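Local coordinates for ferric-siderophore receptor protein (Streptomyces coelicolor, PDB 2X4L), which probably captures ferric siderophores outside the cell and delivers them to a membrane uptake system, at residues P45-A50 with S108-V113; V49-V54 with L114-F119; Y61-K66 with L166-K171. One frame throughout, in Å; residues are numbered along the deposited sequence.

Overall arrangement
All three contacts lie on the same side of the chain's centre, in the lobe built round the parallel sheet of strands 92-95, 67-69, 48-51, 113-118 and 142-146. Contacts 1 and 2, with centres about 12 Å apart, follow one another along strands 48-51 and 113-118 and share Val-49 and Ala-50; the first covers the entry to the strand pair, the second its end and the start of helix 52-60. Contact 3 joins the loops after helices 52-60 and 153-165, its centre about 14 Å and 15 Å from the other two. Lys-66 of segment 61-66 hydrogen-bonds Asn-47 OD1, and Ile-115 CD1 packs on Leu-166 CD1, so the three cover neighbouring parts of one lobe.

Contact 1 (P45-A50 with S108-V113); sequences PANIVA and SLAPEV
Glu-112 reaches across to the turn at Ala-46 and Asn-47 and gathers its two successive backbone N-H groups on a single oxygen. Along this side chain, Glu-112 CB rests 3.6 Å from CB of Pro-45, the chain then runs extended beyond CG, and the carboxylate arrives beside the turn. There Glu-112 OE1 accepts from Ala-46 N at 2.7 Å, met nearly head-on, and from Asn-47 N at 2.8 Å on its anti side; the two donors come from opposite faces of the carboxylate plane. The other oxygen, OE2, has a long, weak ion pair with Lys-43. Glutamate suits the place because it is long enough to bridge the gap and carries an acceptor able to serve both amides.

Asn-47 adds two more bonds, accepting at O and donating from ND2. Its backbone O takes the N-H of Glu-112, while Asn-47 ND2 donates to Ala-110 O at 2.9 Å, the bond lying in the amide plane of Asn-47 but rising 36° out of the carbonyl plane of Ala-110. OD1 is turned to Lys-66 NZ, so both ends of the amide are used.

Beyond the turn, Val-49 N donates to Val-113 O in an almost straight bond of 2.9 Å. Apolar side chains fill the flanks: Val-113 CG1 packs on Pro-45 CG at 3.7 Å and also meets Ile-48 CG1, whereas Val-49 CG2 touches Leu-109 CD1 and Pro-111 CB. Valine and isoleucine, beta-branched, suit the opening of a parallel strand pair, Ile-48 bridged with Val-113, in the open alpha/beta sheet of a solute-binding protein lobe.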
loop_
_atom_site.group_PDB
_atom_site.type_symbol
_atom_site.label_atom_id
_atom_site.label_comp_id
_atom_site.label_asym_id
_atom_site.label_seq_id
_atom_site.Cartn_x
_atom_site.Cartn_y
_atom_site.Cartn_z
ATOM N N PRO A 45 -9.947 -4.061 22.340
ATOM C CA PRO A 45 -8.616 -4.769 22.517
ATOM C C PRO A 45 -7.485 -3.805 22.800
ATOM O O PRO A 45 -7.324 -2.809 22.088
ATOM C CB PRO A 45 -8.404 -5.502 21.201
ATOM C CG PRO A 45 -9.405 -4.933 20.202
ATOM C CD PRO A 45 -10.558 -4.268 21.019
ATOM N N ALA A 46 -6.739 -4.106 23.834
ATOM C CA ALA A 46 -5.601 -3.389 24.262
ATOM C C ALA A 46 -4.380 -3.962 23.540
ATOM O O ALA A 46 -3.397 -3.228 23.358
ATOM C CB ALA A 46 -5.452 -3.626 25.745
ATOM N N ASN A 47 -4.404 -5.271 23.193
ATOM C CA ASN A 47 -3.161 -5.935 22.606
ATOM C C ASN A 47 -3.416 -6.290 21.175
ATOM O O ASN A 47 -3.855 -7.407 20.852
ATOM C CB ASN A 47 -2.834 -7.208 23.389
ATOM C CG ASN A 47 -2.466 -6.954 24.848
ATOM O OD1 ASN A 47 -2.273 -5.817 25.284
ATOM N ND2 ASN A 47 -2.416 -7.990 25.603
ATOM N N ILE A 48 -3.147 -5.341 20.281
ATOM C CA ILE A 48 -3.416 -5.465 18.892
ATOM C C ILE A 48 -2.120 -5.922 18.199
ATOM O O ILE A 48 -1.021 -5.415 18.527
ATOM C CB ILE A 48 -3.822 -4.055 18.323
ATOM C CG1 ILE A 48 -5.120 -3.586 18.995
ATOM C CG2 ILE A 48 -3.969 -4.142 16.776
ATOM C CD1 ILE A 48 -5.392 -2.121 18.642
ATOM N N VAL A 49 -2.252 -6.858 17.285
ATOM C CA VAL A 49 -1.143 -7.188 16.388
ATOM C C VAL A 49 -1.561 -6.920 14.983
ATOM O O VAL A 49 -2.690 -7.238 14.618
ATOM C CB VAL A 49 -0.731 -8.665 16.604
ATOM C CG1 VAL A 49 0.254 -9.166 15.548
ATOM C CG2 VAL A 49 -0.172 -8.877 18.045
ATOM N N ALA A 50 -0.713 -6.279 14.215
ATOM C CA ALA A 50 -1.122 -5.922 12.852
ATOM C C ALA A 50 -0.007 -6.079 11.821
ATOM O O ALA A 50 1.185 -5.912 12.153
ATOM C CB ALA A 50 -1.593 -4.442 12.861
ATOM N N SER A 108 3.186 -14.793 23.021
ATOM C CA SER A 108 3.760 -14.075 24.161
ATOM C C SER A 108 3.192 -12.650 24.322
ATOM O O SER A 108 3.307 -12.055 25.419
ATOM C CB SER A 108 5.283 -14.095 24.108
ATOM O OG SER A 108 5.696 -13.052 23.294
ATOM N N LEU A 109 2.571 -12.086 23.268
ATOM C CA LEU A 109 1.983 -10.739 23.334
ATOM C C LEU A 109 0.607 -10.781 23.888
ATOM O O LEU A 109 0.003 -9.711 23.991
ATOM C CB LEU A 109 1.974 -10.042 21.919
ATOM C CG LEU A 109 3.389 -10.004 21.271
ATOM C CD1 LEU A 109 3.228 -9.300 19.981
ATOM C CD2 LEU A 109 4.397 -9.197 22.105
ATOM N N ALA A 110 0.046 -11.958 24.237
ATOM C CA ALA A 110 -1.342 -12.041 24.676
ATOM C C ALA A 110 -2.306 -11.316 23.731
ATOM O O ALA A 110 -3.042 -10.406 24.075
ATOM C CB ALA A 110 -1.435 -11.500 26.134
ATOM N N PRO A 111 -2.249 -11.663 22.445
ATOM C CA PRO A 111 -2.944 -10.898 21.432
ATOM C C PRO A 111 -4.451 -10.975 21.583
ATOM O O PRO A 111 -5.019 -12.049 21.909
ATOM C CB PRO A 111 -2.512 -11.555 20.093
ATOM C CG PRO A 111 -2.211 -12.966 20.493
ATOM C CD PRO A 111 -1.612 -12.861 21.870
ATOM N N GLU A 112 -5.118 -9.861 21.331
ATOM C CA GLU A 112 -6.600 -9.761 21.419
ATOM C C GLU A 112 -7.256 -9.645 20.035
ATOM O O GLU A 112 -8.402 -10.002 19.844
ATOM C CB GLU A 112 -7.039 -8.632 22.359
ATOM C CG GLU A 112 -6.780 -9.024 23.834
ATOM C CD GLU A 112 -6.760 -7.871 24.747
ATOM O OE1 GLU A 112 -6.367 -6.751 24.436
ATOM O OE2 GLU A 112 -7.075 -8.158 25.934
ATOM N N VAL A 113 -6.523 -9.140 19.049
ATOM C CA VAL A 113 -7.029 -9.106 17.657
ATOM C C VAL A 113 -5.794 -8.968 16.790
ATOM O O VAL A 113 -4.814 -8.311 17.133
ATOM C CB VAL A 113 -8.061 -7.895 17.454
ATOM C CG1 VAL A 113 -7.333 -6.516 17.588
ATOM C CG2 VAL A 113 -8.832 -8.025 16.128
#

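Contact 2 (V49-V54 with L114-F119); sequences VAFTGV and LITTTF
Strands 49-51 and 114-118 run side by side as parallel neighbours in the alpha/beta sheet, their axes only 11° apart, and the first passes straight into helix 52-60 as in a beta-alpha unit.

Backbone hydrogen bonds set the register. Ile-115 N donates to Val-49 O at 2.9 Å, and Phe-51 N donates to Ile-115 O at 3.0 Å, so Ile-115 is gripped through both its amide and its carbonyl. Two CA-H...O contacts supplement them, from Leu-114 CA to Val-49 O and from Ala-50 CA to Ile-115 O.

Apolar packing follows on the face that carries Ala-50 and Ile-115. The small CB of Ala-50 makes only a slight contact with Ile-115, and Val-54, in the first turn of the helix, spreads its two branches over the second strand: Val-54 CG2 meets Thr-117 CG2 at 3.8 Å, while Val-54 CG1 presses on Ile-115 CG2 at 3.5 Å, a tight pair of carbons.

Aromatic and hydroxyl contacts close the account. With CG anti to its amide nitrogen (chi1 175°), Phe-51 directs its ring away from the strand toward Trp-126, which it meets edge-to-face. Thr-116 OG1, hydrogen-bonded to Trp-126 O, lies 3.2 Å from Phe-51 CB.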
loop_
_atom_site.group_PDB
_atom_site.type_symbol
_atom_site.label_atom_id
_atom_site.label_comp_id
_atom_site.label_asym_id
_atom_site.label_seq_id
_atom_site.Cartn_x
_atom_site.Cartn_y
_atom_site.Cartn_z
ATOM N N VAL A 49 -2.252 -6.858 17.285
ATOM C CA VAL A 49 -1.143 -7.188 16.388
ATOM C C VAL A 49 -1.561 -6.920 14.983
ATOM O O VAL A 49 -2.690 -7.238 14.618
ATOM C CB VAL A 49 -0.731 -8.665 16.604
ATOM C CG1 VAL A 49 0.254 -9.166 15.548
ATOM C CG2 VAL A 49 -0.172 -8.877 18.045
ATOM N N ALA A 50 -0.713 -6.279 14.215
ATOM C CA ALA A 50 -1.122 -5.922 12.852
ATOM C C ALA A 50 -0.007 -6.079 11.821
ATOM O O ALA A 50 1.185 -5.912 12.153
ATOM C CB ALA A 50 -1.593 -4.442 12.861
ATOM N N PHE A 51 -0.374 -6.270 10.571
ATOM C CA PHE A 51 0.568 -6.157 9.492
ATOM C C PHE A 51 1.208 -4.749 9.644
ATOM O O PHE A 51 0.517 -3.784 9.972
ATOM C CB PHE A 51 -0.192 -6.264 8.165
ATOM C CG PHE A 51 0.709 -6.029 6.983
ATOM C CD1 PHE A 51 1.691 -6.965 6.689
ATOM C CD2 PHE A 51 0.521 -4.933 6.156
ATOM C CE1 PHE A 51 2.568 -6.760 5.636
ATOM C CE2 PHE A 51 1.405 -4.728 5.088
ATOM C CZ PHE A 51 2.438 -5.655 4.812
ATOM N N THR A 52 2.528 -4.689 9.362
ATOM C CA THR A 52 3.219 -3.428 9.610
ATOM C C THR A 52 2.463 -2.235 8.989
ATOM O O THR A 52 2.333 -1.199 9.623
ATOM C CB THR A 52 4.610 -3.519 9.078
ATOM O OG1 THR A 52 5.220 -4.592 9.815
ATOM C CG2 THR A 52 5.376 -2.191 9.365
ATOM N N GLY A 53 2.018 -2.355 7.718
ATOM C CA GLY A 53 1.372 -1.195 7.050
ATOM C C GLY A 53 0.067 -0.814 7.722
ATOM O O GLY A 53 -0.323 0.381 7.643
ATOM N N VAL A 54 -0.638 -1.775 8.283
ATOM C CA VAL A 54 -1.875 -1.489 9.031
ATOM C C VAL A 54 -1.549 -0.839 10.375
ATOM O O VAL A 54 -2.119 0.206 10.780
ATOM C CB VAL A 54 -2.704 -2.777 9.230
ATOM C CG1 VAL A 54 -3.888 -2.519 10.210
ATOM C CG2 VAL A 54 -3.222 -3.222 7.854
ATOM N N LEU A 114 -5.871 -9.597 15.632
ATOM C CA LEU A 114 -4.880 -9.441 14.521
ATOM C C LEU A 114 -5.574 -8.697 13.380
ATOM O O LEU A 114 -6.721 -8.976 13.002
ATOM C CB LEU A 114 -4.468 -10.850 14.070
ATOM C CG LEU A 114 -3.439 -10.813 12.949
ATOM C CD1 LEU A 114 -2.418 -11.972 13.070
ATOM C CD2 LEU A 114 -4.121 -10.891 11.557
ATOM N N ILE A 115 -4.863 -7.725 12.819
ATOM C CA ILE A 115 -5.489 -6.843 11.783
ATOM C C ILE A 115 -4.537 -6.810 10.570
ATOM O O ILE A 115 -3.343 -6.495 10.748
ATOM C CB ILE A 115 -5.706 -5.415 12.334
ATOM C CG1 ILE A 115 -6.382 -5.459 13.732
ATOM C CG2 ILE A 115 -6.521 -4.562 11.263
ATOM C CD1 ILE A 115 -6.709 -4.014 14.241
ATOM N N THR A 116 -5.054 -7.068 9.402
ATOM C CA THR A 116 -4.258 -6.949 8.194
ATOM C C THR A 116 -5.125 -6.595 7.019
ATOM O O THR A 116 -6.365 -6.388 7.183
ATOM C CB THR A 116 -3.475 -8.270 7.996
ATOM O OG1 THR A 116 -2.488 -8.074 6.942
ATOM C CG2 THR A 116 -4.371 -9.513 7.639
ATOM N N THR A 117 -4.528 -6.493 5.856
ATOM C CA THR A 117 -5.260 -6.243 4.651
ATOM C C THR A 117 -5.521 -7.554 3.949
ATOM O O THR A 117 -5.085 -8.629 4.358
ATOM C CB THR A 117 -4.395 -5.314 3.752
ATOM O OG1 THR A 117 -3.062 -5.838 3.624
ATOM C CG2 THR A 117 -4.403 -3.889 4.295
ATOM N N THR A 118 -6.320 -7.469 2.877
ATOM C CA THR A 118 -6.567 -8.662 2.036
ATOM C C THR A 118 -6.659 -8.263 0.543
ATOM O O THR A 118 -7.200 -7.202 0.255
ATOM C CB THR A 118 -7.805 -9.523 2.453
ATOM O OG1 THR A 118 -7.906 -10.639 1.546
ATOM C CG2 THR A 118 -9.080 -8.696 2.388
ATOM N N PHE A 119 -6.045 -9.063 -0.309
ATOM C CA PHE A 119 -5.912 -8.771 -1.737
ATOM C C PHE A 119 -6.690 -9.697 -2.638
ATOM O O PHE A 119 -6.439 -9.676 -3.845
ATOM C CB PHE A 119 -4.414 -8.802 -2.169
ATOM C CG PHE A 119 -3.625 -7.612 -1.700
ATOM C CD1 PHE A 119 -3.400 -6.546 -2.570
ATOM C CD2 PHE A 119 -3.073 -7.589 -0.437
ATOM C CE1 PHE A 119 -2.601 -5.443 -2.113
ATOM C CE2 PHE A 119 -2.309 -6.478 0.027
ATOM C CZ PHE A 119 -2.110 -5.426 -0.822
#

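Contact 3 (Y61-K66 with L166-K171); sequences YGVEVK and LGADMK
Two torsions bring Met-170 over Tyr-61: chi1 of -70° sets CG beside the methionine's own backbone N, and a bend at chi2 (-51°) folds the thioether back toward the ring. Tyr-61 places its CG beside its backbone nitrogen as well, and the two side chains cross at about a right angle. Met-170 CE then lies over one face of the Tyr-61 ring, 3.8 Å from the centroid and displaced toward the CG end, where it comes 3.6 Å from Tyr-61 CG. Met-170 SD takes a more oblique position, 4.3 Å from the centroid of the Tyr-61 ring and nearest to CD1. The pair thus combines a CH-pi contact with a Met-aromatic one, and the unbranched, flexible thioether can bend to lay its methyl over the ring.

Ala-168 fills the angle between Tyr-61 and Val-63. Ala-168 CB is 3.1 Å from Tyr-61 O and 3.9 Å from Val-63 CG2, and so small a group fits this close approach to the backbone. The other branch, Val-63 CG1, crosses Leu-166 and touches Leu-166 CB at 4.1 Å.

Glycines shape both backbones here. Gly-62 and Gly-167 each have positive phi and close Schellman motifs, ending helices 52-60 and 153-165, so the contact joins the C-terminal ends of two helices.

No hydrogen bond spans the two segments; the phenol OH of Tyr-61 is bonded to Tyr-304 N. Cohesion across the contact therefore rests on dispersion and on the ring's pi face meeting the polarisable sulfur and its methyl, consistent with an apolar joint between the two helix ends, without hydrogen bonds or salt bridges across it.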
loop_
_atom_site.group_PDB
_atom_site.type_symbol
_atom_site.label_atom_id
_atom_site.label_comp_id
_atom_site.label_asym_id
_atom_site.label_seq_id
_atom_site.Cartn_x
_atom_site.Cartn_y
_atom_site.Cartn_z
ATOM N N TYR A 61 -3.709 7.553 13.622
ATOM C CA TYR A 61 -4.947 7.856 14.378
ATOM C C TYR A 61 -4.768 7.656 15.859
ATOM O O TYR A 61 -5.752 7.608 16.544
ATOM C CB TYR A 61 -6.011 6.909 13.868
ATOM C CG TYR A 61 -6.301 7.155 12.406
ATOM C CD1 TYR A 61 -6.608 8.451 11.949
ATOM C CD2 TYR A 61 -6.258 6.119 11.443
ATOM C CE1 TYR A 61 -6.879 8.719 10.596
ATOM C CE2 TYR A 61 -6.559 6.412 10.070
ATOM C CZ TYR A 61 -6.878 7.732 9.676
ATOM O OH TYR A 61 -7.095 7.970 8.321
ATOM N N GLY A 62 -3.529 7.517 16.329
ATOM C CA GLY A 62 -3.233 7.405 17.749
ATOM C C GLY A 62 -3.657 6.116 18.375
ATOM O O GLY A 62 -3.822 6.091 19.620
ATOM N N VAL A 63 -3.710 5.041 17.567
ATOM C CA VAL A 63 -4.004 3.702 18.116
ATOM C C VAL A 63 -2.709 2.913 18.108
ATOM O O VAL A 63 -2.145 2.709 17.058
ATOM C CB VAL A 63 -5.074 3.067 17.278
ATOM C CG1 VAL A 63 -5.228 1.517 17.529
ATOM C CG2 VAL A 63 -6.422 3.846 17.498
ATOM N N GLU A 64 -2.259 2.515 19.302
ATOM C CA GLU A 64 -1.014 1.773 19.400
ATOM C C GLU A 64 -1.230 0.300 19.172
ATOM O O GLU A 64 -2.252 -0.263 19.542
ATOM C CB GLU A 64 -0.414 1.975 20.802
ATOM C CG GLU A 64 0.516 0.886 21.388
ATOM C CD GLU A 64 0.811 1.033 22.939
ATOM O OE1 GLU A 64 0.356 2.026 23.571
ATOM O OE2 GLU A 64 1.478 0.126 23.527
ATOM N N VAL A 65 -0.258 -0.358 18.554
ATOM C CA VAL A 65 -0.236 -1.822 18.484
ATOM C C VAL A 65 0.920 -2.402 19.340
ATOM O O VAL A 65 1.916 -1.683 19.704
ATOM C CB VAL A 65 -0.135 -2.376 16.999
ATOM C CG1 VAL A 65 -1.108 -1.624 16.186
ATOM C CG2 VAL A 65 1.304 -2.194 16.446
ATOM N N LYS A 66 0.760 -3.661 19.748
ATOM C CA LYS A 66 1.831 -4.312 20.515
ATOM C C LYS A 66 2.788 -5.102 19.620
ATOM O O LYS A 66 3.994 -5.197 19.952
ATOM C CB LYS A 66 1.235 -5.231 21.558
ATOM C CG LYS A 66 0.344 -4.500 22.590
ATOM C CD LYS A 66 1.174 -3.745 23.579
ATOM C CE LYS A 66 0.415 -2.901 24.653
ATOM N NZ LYS A 66 -0.855 -3.394 25.177
ATOM N N LEU A 166 -11.550 1.525 17.862
ATOM C CA LEU A 166 -10.477 1.167 18.784
ATOM C C LEU A 166 -10.032 2.306 19.750
ATOM O O LEU A 166 -9.097 2.105 20.576
ATOM C CB LEU A 166 -9.243 0.639 17.966
ATOM C CG LEU A 166 -9.554 -0.624 17.178
ATOM C CD1 LEU A 166 -8.387 -0.877 16.241
ATOM C CD2 LEU A 166 -9.691 -1.778 18.127
ATOM N N GLY A 167 -10.642 3.471 19.651
ATOM C CA GLY A 167 -10.314 4.520 20.615
ATOM C C GLY A 167 -9.676 5.765 20.065
ATOM O O GLY A 167 -9.293 6.668 20.843
ATOM N N ALA A 168 -9.599 5.869 18.740
ATOM C CA ALA A 168 -9.058 7.097 18.135
ATOM C C ALA A 168 -10.026 8.296 18.307
ATOM O O ALA A 168 -11.188 8.121 18.631
ATOM C CB ALA A 168 -8.760 6.856 16.701
ATOM N N ASP A 169 -9.529 9.501 18.160
ATOM C CA ASP A 169 -10.479 10.634 18.143
ATOM C C ASP A 169 -10.515 11.013 16.661
ATOM O O ASP A 169 -9.578 11.643 16.132
ATOM C CB ASP A 169 -10.011 11.811 19.017
ATOM C CG ASP A 169 -9.679 11.428 20.477
ATOM O OD1 ASP A 169 -10.110 10.343 20.978
ATOM O OD2 ASP A 169 -8.966 12.254 21.132
ATOM N N MET A 170 -11.590 10.620 15.975
ATOM C CA MET A 170 -11.700 10.878 14.514
ATOM C C MET A 170 -12.153 12.322 14.180
ATOM O O MET A 170 -12.068 12.819 13.030
ATOM C CB MET A 170 -12.562 9.802 13.853
ATOM C CG MET A 170 -11.863 8.454 13.818
ATOM S SD MET A 170 -10.172 8.523 13.127
ATOM C CE MET A 170 -9.820 6.804 12.978
ATOM N N LYS A 171 -12.616 13.014 15.210
ATOM C CA LYS A 171 -12.884 14.419 15.050
ATOM C C LYS A 171 -11.736 15.278 15.610
ATOM O O LYS A 171 -11.862 16.505 15.661
ATOM C CB LYS A 171 -14.242 14.776 15.638
ATOM C CG LYS A 171 -15.476 14.312 14.811
ATOM C CD LYS A 171 -16.796 14.262 15.694
ATOM C CE LYS A 171 -17.113 15.587 16.429
ATOM N NZ LYS A 171 -17.445 15.267 17.844
#